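Local coordinates for putative GH105 family protein (Salmonella enterica subsp. enterica serovar Paratyphi A, PDB 3QWT) that is of unknown function but, as a possible GH105 family member, probably hydrolyses unsaturated oligosaccharides, at residues 306-309 / 314-317; 326-331 / 370-375. All coordinates share one frame; numbering follows the deposited sequence.

Interaction 1. Residues 306-309 / 314-317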
loop_
_atom_site.group_PDB
_atom_site.type_symbol
_atom_site.label_atom_id
_atom_site.label_comp_id
_atom_site.label_asym_id
_atom_site.label_seq_id
_atom_site.Cartn_x
_atom_site.Cartn_y
_atom_site.Cartn_z
ATOM N N LYS A 306 -6.416 -33.838 11.525
ATOM C CA LYS A 306 -6.051 -32.448 11.297
ATOM C C LYS A 306 -7.104 -31.760 10.435
ATOM O O LYS A 306 -7.453 -30.611 10.670
ATOM C CB LYS A 306 -4.669 -32.338 10.655
ATOM C CG LYS A 306 -4.122 -30.911 10.664
ATOM C CD LYS A 306 -2.698 -30.864 10.152
ATOM C CE LYS A 306 -2.155 -29.443 10.182
ATOM N NZ LYS A 306 -0.681 -29.472 10.228
ATOM N N ALA A 307 -7.630 -32.481 9.453
ATOM C CA ALA A 307 -8.647 -31.920 8.582
ATOM C C ALA A 307 -9.934 -31.643 9.365
ATOM O O ALA A 307 -10.683 -30.723 9.042
ATOM C CB ALA A 307 -8.901 -32.828 7.393
ATOM N N VAL A 308 -10.193 -32.421 10.407
ATOM C CA VAL A 308 -11.354 -32.123 11.229
ATOM C C VAL A 308 -11.028 -30.889 12.068
ATOM O O VAL A 308 -11.794 -29.918 12.116
ATOM C CB VAL A 308 -11.771 -33.304 12.140
ATOM C CG1 VAL A 308 -12.767 -32.831 13.193
ATOM C CG2 VAL A 308 -12.378 -34.449 11.319
ATOM N N ARG A 309 -9.876 -30.922 12.723
ATOM C CA ARG A 309 -9.489 -29.798 13.541
ATOM C C ARG A 309 -9.559 -28.477 12.765
ATOM O O ARG A 309 -10.094 -27.487 13.271
ATOM C CB ARG A 309 -8.099 -29.991 14.112
ATOM C CG ARG A 309 -7.492 -28.674 14.546
ATOM C CD ARG A 309 -6.352 -28.901 15.484
ATOM N NE ARG A 309 -5.177 -29.447 14.824
ATOM C CZ ARG A 309 -4.110 -28.720 14.496
ATOM N NH1 ARG A 309 -4.096 -27.410 14.750
ATOM N NH2 ARG A 309 -3.061 -29.300 13.916
ATOM N N GLU A 314 -16.044 -31.984 7.751
ATOM C CA GLU A 314 -16.979 -31.904 8.879
ATOM C C GLU A 314 -16.598 -32.763 10.090
ATOM O O GLU A 314 -15.806 -33.699 9.974
ATOM C CB GLU A 314 -18.386 -32.270 8.414
ATOM C CG GLU A 314 -18.960 -31.316 7.385
ATOM C CD GLU A 314 -19.966 -31.998 6.479
ATOM O OE1 GLU A 314 -20.919 -31.324 6.028
ATOM O OE2 GLU A 314 -19.799 -33.210 6.213
ATOM N N ARG A 315 -17.194 -32.448 11.241
ATOM C CA ARG A 315 -16.867 -33.092 12.517
ATOM C C ARG A 315 -17.064 -34.600 12.542
ATOM O O ARG A 315 -16.361 -35.310 13.274
ATOM C CB ARG A 315 -17.719 -32.514 13.655
ATOM C CG ARG A 315 -17.460 -31.072 14.007
ATOM C CD ARG A 315 -16.319 -30.916 14.992
ATOM N NE ARG A 315 -15.845 -29.536 14.967
ATOM C CZ ARG A 315 -14.721 -29.107 15.526
ATOM N NH1 ARG A 315 -13.935 -29.959 16.178
ATOM N NH2 ARG A 315 -14.390 -27.823 15.430
ATOM N N HIS A 316 -18.039 -35.100 11.793
ATOM C CA HIS A 316 -18.417 -36.498 11.972
ATOM C C HIS A 316 -17.302 -37.446 11.564
ATOM O O HIS A 316 -17.264 -38.599 11.998
ATOM C CB HIS A 316 -19.681 -36.822 11.204
ATOM C CG HIS A 316 -19.507 -36.738 9.727
ATOM N ND1 HIS A 316 -18.938 -37.751 8.989
ATOM C CD2 HIS A 316 -19.815 -35.752 8.848
ATOM C CE1 HIS A 316 -18.913 -37.401 7.715
ATOM N NE2 HIS A 316 -19.437 -36.191 7.603
ATOM N N TYR A 317 -16.380 -36.959 10.744
ATOM C CA TYR A 317 -15.254 -37.783 10.323
ATOM C C TYR A 317 -14.325 -38.129 11.473
ATOM O O TYR A 317 -13.418 -38.957 11.318
ATOM C CB TYR A 317 -14.459 -37.110 9.212
ATOM C CG TYR A 317 -15.086 -37.278 7.857
ATOM C CD1 TYR A 317 -15.268 -38.544 7.307
ATOM C CD2 TYR A 317 -15.497 -36.178 7.124
ATOM C CE1 TYR A 317 -15.841 -38.704 6.064
ATOM C CE2 TYR A 317 -16.071 -36.326 5.878
ATOM C CZ TYR A 317 -16.238 -37.590 5.352
ATOM O OH TYR A 317 -16.809 -37.722 4.112
#

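Interaction 2. Residues 326-331 / 370-375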
loop_
_atom_site.group_PDB
_atom_site.type_symbol
_atom_site.label_atom_id
_atom_site.label_comp_id
_atom_site.label_asym_id
_atom_site.label_seq_id
_atom_site.Cartn_x
_atom_site.Cartn_y
_atom_site.Cartn_z
ATOM N N ARG A 326 -7.322 -45.857 17.907
ATOM C CA ARG A 326 -7.424 -47.000 18.804
ATOM C C ARG A 326 -6.688 -48.188 18.193
ATOM O O ARG A 326 -5.876 -48.838 18.854
ATOM C CB ARG A 326 -8.894 -47.340 19.089
ATOM C CG ARG A 326 -9.535 -46.434 20.132
ATOM C CD ARG A 326 -11.052 -46.493 20.096
ATOM N NE ARG A 326 -11.628 -45.423 20.904
ATOM C CZ ARG A 326 -12.414 -45.614 21.959
ATOM N NH1 ARG A 326 -12.750 -46.843 22.333
ATOM N NH2 ARG A 326 -12.880 -44.572 22.633
ATOM N N GLY A 327 -6.959 -48.445 16.917
ATOM C CA GLY A 327 -6.243 -49.456 16.163
ATOM C C GLY A 327 -4.730 -49.291 16.196
ATOM O O GLY A 327 -4.002 -50.275 16.382
ATOM N N ILE A 328 -4.248 -48.059 16.019
ATOM C CA ILE A 328 -2.803 -47.802 16.004
ATOM C C ILE A 328 -2.168 -48.148 17.342
ATOM O O ILE A 328 -1.085 -48.734 17.399
ATOM C CB ILE A 328 -2.452 -46.329 15.662
ATOM C CG1 ILE A 328 -2.788 -45.999 14.203
ATOM C CG2 ILE A 328 -0.965 -46.061 15.909
ATOM C CD1 ILE A 328 -1.977 -46.814 13.216
ATOM N N VAL A 329 -2.832 -47.757 18.421
ATOM C CA VAL A 329 -2.317 -48.056 19.737
ATOM C C VAL A 329 -2.260 -49.573 19.914
ATOM O O VAL A 329 -1.266 -50.102 20.401
ATOM C CB VAL A 329 -3.165 -47.409 20.844
ATOM C CG1 VAL A 329 -2.774 -47.964 22.208
ATOM C CG2 VAL A 329 -2.996 -45.907 20.817
ATOM N N LYS A 330 -3.313 -50.268 19.485
ATOM C CA LYS A 330 -3.335 -51.728 19.554
ATOM C C LYS A 330 -2.140 -52.356 18.848
ATOM O O LYS A 330 -1.679 -53.434 19.233
ATOM C CB LYS A 330 -4.638 -52.285 18.969
ATOM C CG LYS A 330 -5.654 -52.737 20.013
ATOM C CD LYS A 330 -5.903 -51.650 21.063
ATOM C CE LYS A 330 -6.967 -50.643 20.623
ATOM N NZ LYS A 330 -6.968 -49.420 21.480
ATOM N N HIS A 331 -1.633 -51.682 17.822
ATOM C CA HIS A 331 -0.573 -52.256 17.004
ATOM C C HIS A 331 0.830 -51.797 17.384
ATOM O O HIS A 331 1.799 -52.104 16.692
ATOM C CB HIS A 331 -0.819 -51.976 15.526
ATOM C CG HIS A 331 -1.859 -52.853 14.914
ATOM N ND1 HIS A 331 -3.197 -52.751 15.229
ATOM C CD2 HIS A 331 -1.760 -53.852 14.006
ATOM C CE1 HIS A 331 -3.878 -53.647 14.536
ATOM N NE2 HIS A 331 -3.028 -54.328 13.789
HETATM N N MSE A 370 3.851 -41.429 15.417
HETATM C CA MSE A 370 3.939 -40.276 16.298
HETATM C C MSE A 370 3.287 -39.052 15.695
HETATM O O MSE A 370 2.774 -38.205 16.416
HETATM C CB MSE A 370 5.364 -40.021 16.836
HETATM C CG MSE A 370 6.458 -39.708 15.834
HETATM SE SE MSE A 370 8.244 -39.924 16.687
HETATM C CE MSE A 370 8.637 -41.692 16.010
ATOM N N LEU A 371 3.277 -38.976 14.371
ATOM C CA LEU A 371 2.549 -37.912 13.700
ATOM C C LEU A 371 1.099 -37.942 14.160
ATOM O O LEU A 371 0.597 -36.967 14.727
ATOM C CB LEU A 371 2.615 -38.070 12.176
ATOM C CG LEU A 371 3.626 -37.272 11.354
ATOM C CD1 LEU A 371 3.390 -37.571 9.887
ATOM C CD2 LEU A 371 3.522 -35.757 11.620
ATOM N N CYS A 372 0.426 -39.069 13.920
ATOM C CA CYS A 372 -1.000 -39.163 14.217
ATOM C C CYS A 372 -1.242 -39.080 15.715
ATOM O O CYS A 372 -2.235 -38.506 16.155
ATOM C CB CYS A 372 -1.620 -40.440 13.630
ATOM S SG CYS A 372 -1.075 -42.026 14.363
ATOM N N LEU A 373 -0.324 -39.630 16.503
ATOM C CA LEU A 373 -0.519 -39.628 17.944
ATOM C C LEU A 373 -0.328 -38.215 18.499
ATOM O O LEU A 373 -0.982 -37.830 19.477
ATOM C CB LEU A 373 0.376 -40.661 18.654
ATOM C CG LEU A 373 0.044 -42.137 18.418
ATOM C CD1 LEU A 373 1.078 -43.045 19.086
ATOM C CD2 LEU A 373 -1.347 -42.468 18.915
ATOM N N THR A 374 0.528 -37.425 17.858
ATOM C CA THR A 374 0.734 -36.039 18.294
ATOM C C THR A 374 -0.461 -35.156 17.990
ATOM O O THR A 374 -0.861 -34.320 18.800
ATOM C CB THR A 374 1.981 -35.422 17.675
ATOM O OG1 THR A 374 3.133 -36.162 18.093
ATOM C CG2 THR A 374 2.124 -33.980 18.125
ATOM N N GLU A 375 -1.034 -35.336 16.809
ATOM C CA GLU A 375 -2.247 -34.624 16.471
ATOM C C GLU A 375 -3.363 -35.041 17.445
ATOM O O GLU A 375 -4.184 -34.218 17.861
ATOM C CB GLU A 375 -2.616 -34.870 15.001
ATOM C CG GLU A 375 -3.951 -34.271 14.561
ATOM C CD GLU A 375 -4.001 -32.739 14.588
ATOM O OE1 GLU A 375 -2.988 -32.096 14.291
ATOM O OE2 GLU A 375 -5.074 -32.171 14.883
#

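Interaction 1. Residues 306-309 / 314-317
The backbones come closest at Val308 and Arg315, with their CA atoms 5.7 Å apart. Residues 306-309 form the last turn of helix 294-309. Residues 314-317 lie in the loop that leads into helix 318-330. The contact lies at the surface, where the chain turns between two consecutive helices of the alpha/alpha toroid. The chain at 314-317 has begun to curl, and a weak backbone hydrogen bond runs from Tyr317 N to Glu314 O. No hydrogen bond joins the two segments; the contact is packing of the Val308 side chain, largely on backbone. Val308 carries it with both of its methyl groups. CG1 stands anti to the backbone N (chi1 167°) and faces the Arg315 backbone, 4.2 Å from Arg315 CA. CG2 lies beside the backbone N and meets two groups. It is 3.8 Å from Glu314 O and 4.0 Å from Tyr317 CB. Tyr317 thus touches the valine with the root of its side chain, while its ring leads off elsewhere. Arg315 begins by pointing away from the helix. A bend at chi2 (-86°) swings the chain back, and NH1 comes to 4.3 Å from Val308 CG1. The same NH1 makes a long, weak ion pair with Glu144 of a second subunit. Ala307 is also joined to Val313 by backbone hydrogen bonding and packs on Leu264 and Ile268 of helix 255-272. Tyr317 rests on that helix too, at Ile268 and Ala269. Within 314-317, His316 NE2 gives a weak hydrogen bond to Glu314 OE2, which lies at the ring edge and in its plane. The imidazole also reaches over the phenol, placing His316 CE1 3.4 Å above the centre of one face of the Tyr317 ring.

Interaction 2. Residues 326-331 / 370-375
Ile328 lays its CG2 branch against the thiol of Cys372, with CG2 and SG 4.3 Å apart. This methyl stands anti to the backbone N. The CB of Ile328 is directed toward the other helix, and that of Cys372 back toward 326-331. One residue further along each chain a second pair meets. Val329 CG2 approaches Leu373 CD2 at 4.3 Å, methyl against methyl. The CB of Leu373 is directed toward the other helix; that of Val329 is not, and the valine meets the leucine with one methyl. The CA atoms of Ile328 and Leu373 are 8.7 Å apart. No hydrogen bond crosses between the segments, and the contact is buried and apolar. It is helix-to-helix packing in the alpha/alpha toroid, joining the C-terminal end of helix 318-330 to helix 363-377. Other helices add to the same core. Cys372 also packs on Ala298 and Ala301 of helix 294-309, and Leu373 touches Leu26 of helix 23-37. Each segment has its own polar fastening. His331 is the first residue to leave helical geometry after helix 318-330. Its ring folds back so that ND1 donates to Gly327 O at 2.8 Å, with an N-H...O angle of 150°. This ties the ring to the last turn of the helix. In the other segment, the Thr374 hydroxyl is turned back along its helix. The carbonyl oxygen of Met370, a selenomethionine, takes two bonds from Thr374, from OG1 at 2.7 Å and from N at 2.8 Å, arriving from opposite faces of the carbonyl plane.

How the interactions relate
The two interactions follow in series along the chain, and their centres are about 17 Å apart. Helix 318-330 connects them: the loop at 314-317 leads into it, and interaction 2 uses its far end. Helix 294-309 is the other common element. Its last turn belongs to interaction 1, while residues further back along it pack against Cys372 of interaction 2. A direct link also exists, a salt bridge between Arg309 NE and Glu375 OE2 at 2.7 Å. Interaction 1 is a surface contact whose Arg315 pairs weakly with a second subunit; interaction 2 lies in the buried packing. Interaction 1 closes the turn between helices 294-309 and 318-330, and interaction 2 sets the end of 318-330 beside 363-377.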